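Local coordinates for protein SPT6 (Antonospora locustae, PDB 2XP1) that is a transcription elongation factor whose tandem SH2 domains probably mediate interaction with RNA polymerase II, at residues N8-K13 with I63-E68; D34-R39 with C47-K52; K52-V57 with F127-K132. All coordinates share one frame; numbering follows the deposited sequence.

Contact 1: N8-K13 with I63-E68; sequences NPRFYK and IEEHSE
The carboxylate of E65 meets the backbone of R10 and F11, tying the chain ahead of strand 17-18 to the end of strand 57-65 in the sheet of the first of two tandem SH2 domains. It illustrates how one side chain can satisfy the start of a turn. Residues 10-13 have helical backbone angles; the N-H groups of Y12 and K13 bond to P9 O and R10 O, while the two preceding N-H groups turn to E65. That side chain places CG anti to its own N (chi1 179°) and stays extended, so its oxygens arrive side by side at the turn. OE1 accepts from R10 N at 2.9 Å through its syn lone pair. OE2 takes a weak, more bent bond from F11 N at 3.0 Å and is also hydrogen-bonded to the hydroxyl of Y70, so three bonds grip the carboxylate.

The same group packs against two flat partners. F11 brings CD2 to 3.1 Å from E65 OE2, with ring and carboxylate steeply inclined to each other, while P9 CB covers one face of the ring. F11 itself is buried, reaching C47 and, on helix 80-100, I80. R10 bends at chi3 and lays its guanidinium over the carboxylate: E65 CD sits 3.6 Å above the guanidinium plane, toward its rim, and the planes are 27° apart. R10 NE and E65 OE1, 4.0 Å apart, attract only as opposite charges, since no N-H points at the oxygen. The H66 ring stacks on H69 of the second subunit, while its carbonyl serves R10: NH2 donates to H66 O at 2.8 Å, within the guanidinium plane and nearly in line with the C=O bond (172°).

Contact 2: D34-R39 with C47-K52; sequences DDFLIR and CVLVIK. With SO4 (sulfate ion), chain B.
R39 runs alongside V48 and ends on a sulfate, the feature that sets this pair of strands apart from an ordinary antiparallel hairpin. It closes the sequence FLIR, matching the FLVR motif of SH2 domains, whose arginine classically receives the phosphate of phosphotyrosine. R39 CG lies between the backbone N and the carbonyl carbon (chi1 63°), and the chain runs extended to NE, which carries the guanidinium across V50 and alongside V48 to meet the ion at its edge: NH2 donates to sulfate O1 at 2.7 Å and NH1 to O2 at 3.2 Å, both nearly straight. V48 CB lies 3.8 Å above the middle of one guanidinium face, and V50 CG2 reaches R39 NE at 3.6 Å. H60 ND1 accepts a further bond from NH2, while S42 and Y46 complete the sulfate site.

Along the strands, L37 and R39 form hydrogen-bonded pairs with V50 and V48, and L37 CD1 touches V50 CG2 at 3.9 Å. On the opposite face of the sheet F36 and I38 pack toward helix 80-100; I38 CG2 meets C47 SG at 3.5 Å. At the far end K52 N bonds to D35 O, and K52, bent at chi3, carries NZ to D34 O at 3.0 Å and to L29 O. The sulfate probably comes from the crystallisation liquor, yet an arginine stacked on V48, bonded to H60 and presenting its edge to an anion is consistent with a phosphate-binding pocket.

Contact 3: K52-V57 with F127-K132; sequences KFASDV and FYFSRK. With SO4 (sulfate ion), chain C.
F53 turns a ring edge toward the face of F129, an offset edge-to-face pair with centroids 5.4 Å apart and planes at 65°. The closest carbons are F53 CD2 and F129 CE2, at 3.7 Å. Beside the rings V57 crosses R131 and sets CG2 3.6 Å above one face of the guanidinium, toward its rim. R131 can lie there because its chain bends at chi2 (69°), folding the group back over its own strand end, where NH1 donates to F129 O at 2.6 Å. D56 crosses on the side of NE and NH2, its carboxylate plane turned 56° from the guanidinium; OD1 forms a salt bridge with R131 NH2 at 3.2 Å and takes weak bonds from that nitrogen and from NE. The F129 carbonyl, V57 and the weaker bonds to D56 and to N106 O together probably limit rotation of the guanidinium.

Residues 54-57 form a type I turn, and F53 with A54 opposite V57 makes a classic beta bulge; F53, A54 and V57 all point at the other segment. A second sulfate, probably from the crystallisation liquor, is held by S130 OG and by the backbone N-H groups of R131 and K132, with Y150 and T138 completing the site. The contact joins the turn between strands 46-52 and 57-65 of one SH2 sheet to the end of strand 124-129 in the other; L95 of helix 80-100 touches both phenylalanines, and V153 of strand 146-153 reaches F53.

The three contacts show how chemistry follows place in a tandem pair of SH2 domains. Contact 1 lies at the surface and relies on charge and backbone N-H groups; contact 2 is buried in the sheet and relies on regular strand pairing. They meet directly, since strands 46-52 and 57-65 are neighbours, I63 N lies 2.7 Å from C47 O, and I63 CD1 packs on L49 CB. Contact 3, also buried, shares K52 with contact 2 but leaves the first sheet, joining it to the second through aromatic packing and one weakly bonded ion pair. Contacts 2 and 3 each carry a sulfate; hydroxyls bind both, joined by an arginine side chain in contact 2 and by backbone N-H groups in contact 3.

Contact 1: N8-K13 with I63-E68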
loop_
_atom_site.group_PDB
_atom_site.type_symbol
_atom_site.label_atom_id
_atom_site.label_comp_id
_atom_site.label_asym_id
_atom_site.label_seq_id
_atom_site.Cartn_x
_atom_site.Cartn_y
_atom_site.Cartn_z
ATOM N N ASN A 8 12.581 28.396 -12.086
ATOM C CA ASN A 8 11.621 27.491 -12.713
ATOM C C ASN A 8 11.543 26.197 -11.915
ATOM O O ASN A 8 12.553 25.751 -11.353
ATOM C CB ASN A 8 11.974 27.206 -14.172
ATOM C CG ASN A 8 11.979 28.465 -15.027
ATOM O OD1 ASN A 8 10.979 28.783 -15.692
ATOM N ND2 ASN A 8 13.099 29.204 -15.001
ATOM N N PRO A 9 10.342 25.593 -11.857
ATOM C CA PRO A 9 10.254 24.291 -11.208
ATOM C C PRO A 9 11.246 23.366 -11.883
ATOM O O PRO A 9 11.408 23.410 -13.103
ATOM C CB PRO A 9 8.818 23.844 -11.469
ATOM C CG PRO A 9 8.204 24.871 -12.358
ATOM C CD PRO A 9 9.038 26.091 -12.327
ATOM N N ARG A 10 11.928 22.565 -11.080
ATOM C CA ARG A 10 12.934 21.631 -11.589
ATOM C C ARG A 10 12.393 20.606 -12.608
ATOM O O ARG A 10 13.114 20.169 -13.525
ATOM C CB ARG A 10 13.661 20.948 -10.432
ATOM C CG ARG A 10 14.430 21.935 -9.508
ATOM C CD ARG A 10 15.041 21.232 -8.251
ATOM N NE ARG A 10 14.041 20.691 -7.312
ATOM C CZ ARG A 10 13.699 19.406 -7.236
ATOM N NH1 ARG A 10 14.287 18.529 -8.049
ATOM N NH2 ARG A 10 12.772 18.983 -6.360
ATOM N N PHE A 11 11.126 20.240 -12.490
ATOM C CA PHE A 11 10.616 19.255 -13.417
ATOM C C PHE A 11 10.523 19.762 -14.864
ATOM O O PHE A 11 10.383 18.960 -15.792
ATOM C CB PHE A 11 9.306 18.666 -12.920
ATOM C CG PHE A 11 8.252 19.672 -12.671
ATOM C CD1 PHE A 11 7.561 20.236 -13.718
ATOM C CD2 PHE A 11 7.925 20.034 -11.379
ATOM C CE1 PHE A 11 6.561 21.156 -13.492
ATOM C CE2 PHE A 11 6.925 20.958 -11.142
ATOM C CZ PHE A 11 6.260 21.530 -12.201
ATOM N N TYR A 12 10.621 21.083 -15.061
ATOM C CA TYR A 12 10.656 21.657 -16.429
ATOM C C TYR A 12 11.831 21.107 -17.205
ATOM O O TYR A 12 11.722 20.817 -18.368
ATOM C CB TYR A 12 10.724 23.189 -16.407
ATOM C CG TYR A 12 9.370 23.918 -16.262
ATOM C CD1 TYR A 12 8.292 23.327 -15.615
ATOM C CD2 TYR A 12 9.205 25.208 -16.749
ATOM C CE1 TYR A 12 7.073 23.987 -15.468
ATOM C CE2 TYR A 12 7.979 25.886 -16.614
ATOM C CZ TYR A 12 6.923 25.270 -15.979
ATOM O OH TYR A 12 5.716 25.945 -15.833
ATOM N N LYS A 13 12.939 20.896 -16.523
ATOM C CA LYS A 13 14.169 20.378 -17.134
ATOM C C LYS A 13 14.087 18.863 -17.455
ATOM O O LYS A 13 14.968 18.313 -18.133
ATOM C CB LYS A 13 15.388 20.677 -16.218
ATOM C CG LYS A 13 15.547 22.161 -15.803
ATOM C CD LYS A 13 16.842 22.442 -14.952
ATOM C CE LYS A 13 17.143 23.972 -14.916
ATOM N NZ LYS A 13 18.288 24.463 -14.031
ATOM N N ILE A 63 1.902 15.333 -9.130
ATOM C CA ILE A 63 3.226 15.070 -8.609
ATOM C C ILE A 63 3.698 16.365 -8.079
ATOM O O ILE A 63 3.923 17.307 -8.851
ATOM C CB ILE A 63 4.248 14.620 -9.677
ATOM C CG1 ILE A 63 3.880 13.250 -10.278
ATOM C CG2 ILE A 63 5.700 14.596 -9.098
ATOM C CD1 ILE A 63 4.708 12.901 -11.572
ATOM N N GLU A 64 3.858 16.430 -6.760
ATOM C CA GLU A 64 4.329 17.645 -6.116
ATOM C C GLU A 64 5.844 17.730 -6.048
ATOM O O GLU A 64 6.528 16.733 -5.795
ATOM C CB GLU A 64 3.712 17.806 -4.726
ATOM C CG GLU A 64 2.211 18.016 -4.787
ATOM C CD GLU A 64 1.707 18.836 -3.621
ATOM O OE1 GLU A 64 2.202 19.975 -3.487
ATOM O OE2 GLU A 64 0.831 18.348 -2.839
ATOM N N GLU A 65 6.364 18.929 -6.313
ATOM C CA GLU A 65 7.790 19.188 -6.209
ATOM C C GLU A 65 8.055 19.964 -4.954
ATOM O O GLU A 65 7.497 21.047 -4.760
ATOM C CB GLU A 65 8.296 19.991 -7.396
ATOM C CG GLU A 65 9.778 20.302 -7.318
ATOM C CD GLU A 65 10.307 20.940 -8.592
ATOM O OE1 GLU A 65 10.546 22.175 -8.585
ATOM O OE2 GLU A 65 10.451 20.200 -9.612
ATOM N N HIS A 66 8.918 19.395 -4.118
ATOM C CA HIS A 66 9.366 20.013 -2.890
ATOM C C HIS A 66 10.845 20.221 -3.063
ATOM O O HIS A 66 11.370 19.931 -4.133
ATOM C CB HIS A 66 9.044 19.119 -1.678
ATOM C CG HIS A 66 7.585 18.814 -1.537
ATOM N ND1 HIS A 66 7.106 17.545 -1.302
ATOM C CD2 HIS A 66 6.495 19.612 -1.651
ATOM C CE1 HIS A 66 5.785 17.578 -1.249
ATOM N NE2 HIS A 66 5.390 18.820 -1.463
ATOM N N SER A 67 11.520 20.705 -2.026
ATOM C CA SER A 67 12.905 21.145 -2.175
ATOM C C SER A 67 13.909 20.130 -2.752
ATOM O O SER A 67 14.789 20.524 -3.547
ATOM C CB SER A 67 13.445 21.741 -0.881
ATOM O OG SER A 67 14.713 22.304 -1.146
ATOM N N GLU A 68 13.823 18.861 -2.354
ATOM C CA GLU A 68 14.634 17.838 -3.021
ATOM C C GLU A 68 13.792 16.698 -3.568
ATOM O O GLU A 68 13.998 16.245 -4.712
ATOM C CB GLU A 68 15.713 17.292 -2.103
ATOM C CG GLU A 68 17.022 18.054 -2.150
ATOM C CD GLU A 68 17.967 17.600 -1.052
ATOM O OE1 GLU A 68 17.633 16.588 -0.377
ATOM O OE2 GLU A 68 19.036 18.245 -0.872
#

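Contact 2: D34-R39 with C47-K52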
loop_
_atom_site.group_PDB
_atom_site.type_symbol
_atom_site.label_atom_id
_atom_site.label_comp_id
_atom_site.label_asym_id
_atom_site.label_seq_id
_atom_site.Cartn_x
_atom_site.Cartn_y
_atom_site.Cartn_z
ATOM N N ASP A 34 3.262 6.373 -27.089
ATOM C CA ASP A 34 3.548 6.674 -25.671
ATOM C C ASP A 34 2.376 6.321 -24.760
ATOM O O ASP A 34 1.210 6.547 -25.114
ATOM C CB ASP A 34 3.843 8.172 -25.455
ATOM C CG ASP A 34 5.113 8.650 -26.144
ATOM O OD1 ASP A 34 5.746 7.840 -26.853
ATOM O OD2 ASP A 34 5.451 9.857 -26.001
ATOM N N ASP A 35 2.701 5.792 -23.579
ATOM C CA ASP A 35 1.708 5.342 -22.620
ATOM C C ASP A 35 1.428 6.369 -21.540
ATOM O O ASP A 35 0.388 6.266 -20.878
ATOM C CB ASP A 35 2.209 4.089 -21.925
ATOM C CG ASP A 35 2.092 2.858 -22.791
ATOM O OD1 ASP A 35 1.386 2.910 -23.837
ATOM O OD2 ASP A 35 2.716 1.844 -22.404
ATOM N N PHE A 36 2.361 7.322 -21.336
ATOM C CA PHE A 36 2.252 8.351 -20.285
ATOM C C PHE A 36 3.157 9.545 -20.573
ATOM O O PHE A 36 4.053 9.482 -21.395
ATOM C CB PHE A 36 2.647 7.765 -18.930
ATOM C CG PHE A 36 4.103 7.485 -18.822
ATOM C CD1 PHE A 36 4.958 8.441 -18.306
ATOM C CD2 PHE A 36 4.619 6.271 -19.251
ATOM C CE1 PHE A 36 6.327 8.202 -18.206
ATOM C CE2 PHE A 36 5.978 6.012 -19.167
ATOM C CZ PHE A 36 6.843 6.987 -18.642
ATOM N N LEU A 37 2.921 10.645 -19.890
ATOM C CA LEU A 37 3.827 11.798 -20.006
ATOM C C LEU A 37 3.573 12.517 -18.734
ATOM O O LEU A 37 2.718 12.096 -17.968
ATOM C CB LEU A 37 3.463 12.695 -21.206
ATOM C CG LEU A 37 1.997 13.126 -21.366
ATOM C CD1 LEU A 37 1.682 14.244 -20.441
ATOM C CD2 LEU A 37 1.665 13.530 -22.857
ATOM N N ILE A 38 4.311 13.578 -18.497
ATOM C CA ILE A 38 4.075 14.439 -17.361
ATOM C C ILE A 38 3.765 15.776 -17.965
ATOM O O ILE A 38 4.473 16.216 -18.872
ATOM C CB ILE A 38 5.341 14.510 -16.549
ATOM C CG1 ILE A 38 5.573 13.148 -15.896
ATOM C CG2 ILE A 38 5.365 15.682 -15.590
ATOM C CD1 ILE A 38 6.925 13.032 -15.371
ATOM N N ARG A 39 2.690 16.403 -17.515
ATOM C CA ARG A 39 2.278 17.673 -18.086
ATOM C C ARG A 39 2.390 18.761 -17.038
ATOM O O ARG A 39 2.680 18.453 -15.883
ATOM C CB ARG A 39 0.850 17.595 -18.593
ATOM C CG ARG A 39 -0.220 17.318 -17.526
ATOM C CD ARG A 39 -1.628 17.541 -18.107
ATOM N NE ARG A 39 -2.660 17.138 -17.152
ATOM C CZ ARG A 39 -3.131 17.915 -16.175
ATOM N NH1 ARG A 39 -2.687 19.192 -16.022
ATOM N NH2 ARG A 39 -4.063 17.427 -15.358
ATOM N N CYS A 47 3.644 19.066 -11.101
ATOM C CA CYS A 47 3.284 18.662 -12.442
ATOM C C CYS A 47 2.303 17.494 -12.308
ATOM O O CYS A 47 1.944 17.100 -11.200
ATOM C CB CYS A 47 4.508 18.260 -13.246
ATOM S SG CYS A 47 5.568 17.094 -12.388
ATOM N N VAL A 48 1.853 16.961 -13.436
ATOM C CA VAL A 48 0.845 15.933 -13.400
ATOM C C VAL A 48 1.225 14.819 -14.353
ATOM O O VAL A 48 1.531 15.043 -15.533
ATOM C CB VAL A 48 -0.561 16.444 -13.771
ATOM C CG1 VAL A 48 -1.547 15.296 -13.630
ATOM C CG2 VAL A 48 -1.000 17.594 -12.889
ATOM N N LEU A 49 1.218 13.615 -13.802
ATOM C CA LEU A 49 1.487 12.404 -14.534
ATOM C C LEU A 49 0.176 12.056 -15.208
ATOM O O LEU A 49 -0.863 12.056 -14.556
ATOM C CB LEU A 49 1.858 11.306 -13.526
ATOM C CG LEU A 49 1.907 9.859 -13.985
ATOM C CD1 LEU A 49 3.065 9.715 -14.938
ATOM C CD2 LEU A 49 2.104 8.922 -12.768
ATOM N N VAL A 50 0.232 11.790 -16.511
ATOM C CA VAL A 50 -0.935 11.381 -17.269
ATOM C C VAL A 50 -0.543 10.012 -17.829
ATOM O O VAL A 50 0.460 9.885 -18.527
ATOM C CB VAL A 50 -1.275 12.378 -18.422
ATOM C CG1 VAL A 50 -2.635 12.037 -19.097
ATOM C CG2 VAL A 50 -1.297 13.845 -17.924
ATOM N N ILE A 51 -1.333 8.995 -17.464
ATOM C CA ILE A 51 -1.219 7.631 -17.978
ATOM C C ILE A 51 -2.458 7.296 -18.826
ATOM O O ILE A 51 -3.594 7.452 -18.361
ATOM C CB ILE A 51 -1.135 6.615 -16.838
ATOM C CG1 ILE A 51 -0.021 6.991 -15.827
ATOM C CG2 ILE A 51 -0.862 5.261 -17.376
ATOM C CD1 ILE A 51 -0.006 6.118 -14.552
ATOM N N LYS A 52 -2.247 6.857 -20.061
ATOM C CA LYS A 52 -3.328 6.442 -20.951
ATOM C C LYS A 52 -3.735 5.010 -20.580
ATOM O O LYS A 52 -2.950 4.078 -20.732
ATOM C CB LYS A 52 -2.827 6.501 -22.406
ATOM C CG LYS A 52 -3.608 5.661 -23.410
ATOM C CD LYS A 52 -3.184 5.916 -24.876
ATOM C CE LYS A 52 -1.840 5.265 -25.231
ATOM N NZ LYS A 52 -1.296 5.783 -26.565
HETATM S S SO4 B . -4.625 20.515 -12.982
HETATM O O1 SO4 B . -4.716 19.109 -13.360
HETATM O O2 SO4 B . -3.613 21.228 -13.730
HETATM O O3 SO4 B . -4.283 20.537 -11.564
HETATM O O4 SO4 B . -5.887 21.210 -13.191
#

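Contact 3: K52-V57 with F127-K132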
loop_
_atom_site.group_PDB
_atom_site.type_symbol
_atom_site.label_atom_id
_atom_site.label_comp_id
_atom_site.label_asym_id
_atom_site.label_seq_id
_atom_site.Cartn_x
_atom_site.Cartn_y
_atom_site.Cartn_z
ATOM N N LYS A 52 -2.247 6.857 -20.061
ATOM C CA LYS A 52 -3.328 6.442 -20.951
ATOM C C LYS A 52 -3.735 5.010 -20.580
ATOM O O LYS A 52 -2.950 4.078 -20.732
ATOM C CB LYS A 52 -2.827 6.501 -22.406
ATOM C CG LYS A 52 -3.608 5.661 -23.410
ATOM C CD LYS A 52 -3.184 5.916 -24.876
ATOM C CE LYS A 52 -1.840 5.265 -25.231
ATOM N NZ LYS A 52 -1.296 5.783 -26.565
ATOM N N PHE A 53 -4.937 4.827 -20.052
ATOM C CA PHE A 53 -5.385 3.464 -19.704
ATOM C C PHE A 53 -5.930 2.772 -20.934
ATOM O O PHE A 53 -5.703 1.571 -21.114
ATOM C CB PHE A 53 -6.401 3.486 -18.569
ATOM C CG PHE A 53 -5.772 3.382 -17.213
ATOM C CD1 PHE A 53 -4.583 4.049 -16.934
ATOM C CD2 PHE A 53 -6.379 2.672 -16.206
ATOM C CE1 PHE A 53 -3.999 3.966 -15.682
ATOM C CE2 PHE A 53 -5.780 2.564 -14.950
ATOM C CZ PHE A 53 -4.612 3.209 -14.696
ATOM N N ALA A 54 -6.595 3.557 -21.784
ATOM C CA ALA A 54 -7.215 3.126 -23.019
ATOM C C ALA A 54 -7.475 4.410 -23.790
ATOM O O ALA A 54 -7.416 5.508 -23.214
ATOM C CB ALA A 54 -8.537 2.406 -22.750
ATOM N N SER A 55 -7.745 4.252 -25.080
ATOM C CA SER A 55 -8.065 5.331 -26.028
ATOM C C SER A 55 -8.805 6.563 -25.489
ATOM O O SER A 55 -8.562 7.690 -25.938
ATOM C CB SER A 55 -8.908 4.752 -27.158
ATOM O OG SER A 55 -8.174 3.823 -27.932
ATOM N N ASP A 56 -9.750 6.338 -24.580
ATOM C CA ASP A 56 -10.509 7.428 -24.002
ATOM C C ASP A 56 -10.469 7.376 -22.495
ATOM O O ASP A 56 -11.302 7.994 -21.852
ATOM C CB ASP A 56 -11.962 7.413 -24.485
ATOM C CG ASP A 56 -12.726 6.213 -23.990
ATOM O OD1 ASP A 56 -12.089 5.177 -23.679
ATOM O OD2 ASP A 56 -13.970 6.300 -23.927
ATOM N N VAL A 57 -9.507 6.655 -21.921
ATOM C CA VAL A 57 -9.338 6.658 -20.457
ATOM C C VAL A 57 -7.983 7.173 -20.057
ATOM O O VAL A 57 -6.958 6.553 -20.345
ATOM C CB VAL A 57 -9.583 5.286 -19.840
ATOM C CG1 VAL A 57 -9.499 5.378 -18.306
ATOM C CG2 VAL A 57 -10.961 4.740 -20.289
ATOM N N PHE A 127 -14.629 -7.833 -17.768
ATOM C CA PHE A 127 -13.871 -6.705 -17.203
ATOM C C PHE A 127 -13.683 -5.645 -18.268
ATOM O O PHE A 127 -13.419 -5.972 -19.399
ATOM C CB PHE A 127 -12.474 -7.112 -16.725
ATOM C CG PHE A 127 -12.464 -8.049 -15.585
ATOM C CD1 PHE A 127 -12.570 -9.431 -15.803
ATOM C CD2 PHE A 127 -12.288 -7.573 -14.293
ATOM C CE1 PHE A 127 -12.549 -10.334 -14.755
ATOM C CE2 PHE A 127 -12.258 -8.445 -13.211
ATOM C CZ PHE A 127 -12.387 -9.868 -13.442
ATOM N N TYR A 128 -13.808 -4.379 -17.870
ATOM C CA TYR A 128 -13.532 -3.235 -18.720
ATOM C C TYR A 128 -13.143 -2.038 -17.863
ATOM O O TYR A 128 -13.523 -1.962 -16.703
ATOM C CB TYR A 128 -14.726 -2.916 -19.603
ATOM C CG TYR A 128 -16.080 -2.800 -18.910
ATOM C CD1 TYR A 128 -16.559 -1.555 -18.469
ATOM C CD2 TYR A 128 -16.900 -3.921 -18.738
ATOM C CE1 TYR A 128 -17.798 -1.433 -17.863
ATOM C CE2 TYR A 128 -18.148 -3.810 -18.127
ATOM C CZ TYR A 128 -18.579 -2.561 -17.695
ATOM O OH TYR A 128 -19.799 -2.434 -17.092
ATOM N N PHE A 129 -12.355 -1.123 -18.413
ATOM C CA PHE A 129 -11.944 0.053 -17.646
ATOM C C PHE A 129 -13.118 0.956 -17.513
ATOM O O PHE A 129 -13.902 1.065 -18.440
ATOM C CB PHE A 129 -10.815 0.806 -18.337
ATOM C CG PHE A 129 -9.505 0.131 -18.178
ATOM C CD1 PHE A 129 -8.851 -0.382 -19.263
ATOM C CD2 PHE A 129 -8.954 -0.043 -16.931
ATOM C CE1 PHE A 129 -7.644 -1.018 -19.116
ATOM C CE2 PHE A 129 -7.772 -0.712 -16.788
ATOM C CZ PHE A 129 -7.118 -1.206 -17.904
ATOM N N SER A 130 -13.204 1.589 -16.348
ATOM C CA SER A 130 -14.242 2.576 -16.037
ATOM C C SER A 130 -13.925 3.884 -16.726
ATOM O O SER A 130 -12.781 4.358 -16.664
ATOM C CB SER A 130 -14.290 2.860 -14.510
ATOM O OG SER A 130 -15.279 3.865 -14.209
ATOM N N ARG A 131 -14.956 4.477 -17.336
ATOM C CA ARG A 131 -14.893 5.836 -17.894
ATOM C C ARG A 131 -15.405 6.880 -16.873
ATOM O O ARG A 131 -14.967 8.044 -16.888
ATOM C CB ARG A 131 -15.690 5.915 -19.206
ATOM C CG ARG A 131 -14.943 5.397 -20.440
ATOM C CD ARG A 131 -14.717 3.859 -20.447
ATOM N NE ARG A 131 -14.011 3.452 -21.665
ATOM C CZ ARG A 131 -13.407 2.282 -21.895
ATOM N NH1 ARG A 131 -13.394 1.275 -21.011
ATOM N NH2 ARG A 131 -12.800 2.131 -23.064
ATOM N N LYS A 132 -16.316 6.464 -15.993
ATOM C CA LYS A 132 -16.820 7.327 -14.928
ATOM C C LYS A 132 -15.729 7.586 -13.908
ATOM O O LYS A 132 -15.652 8.687 -13.348
ATOM C CB LYS A 132 -18.060 6.719 -14.258
ATOM C CG LYS A 132 -19.151 6.306 -15.225
ATOM C CD LYS A 132 -20.530 6.212 -14.537
ATOM C CE LYS A 132 -21.628 5.705 -15.498
ATOM N NZ LYS A 132 -23.034 6.052 -15.100
HETATM S S SO4 C . -18.290 2.846 -15.549
HETATM O O1 SO4 C . -19.752 2.948 -15.606
HETATM O O2 SO4 C . -17.713 3.730 -16.571
HETATM O O3 SO4 C . -17.860 1.478 -15.818
HETATM O O4 SO4 C . -17.838 3.219 -14.217
#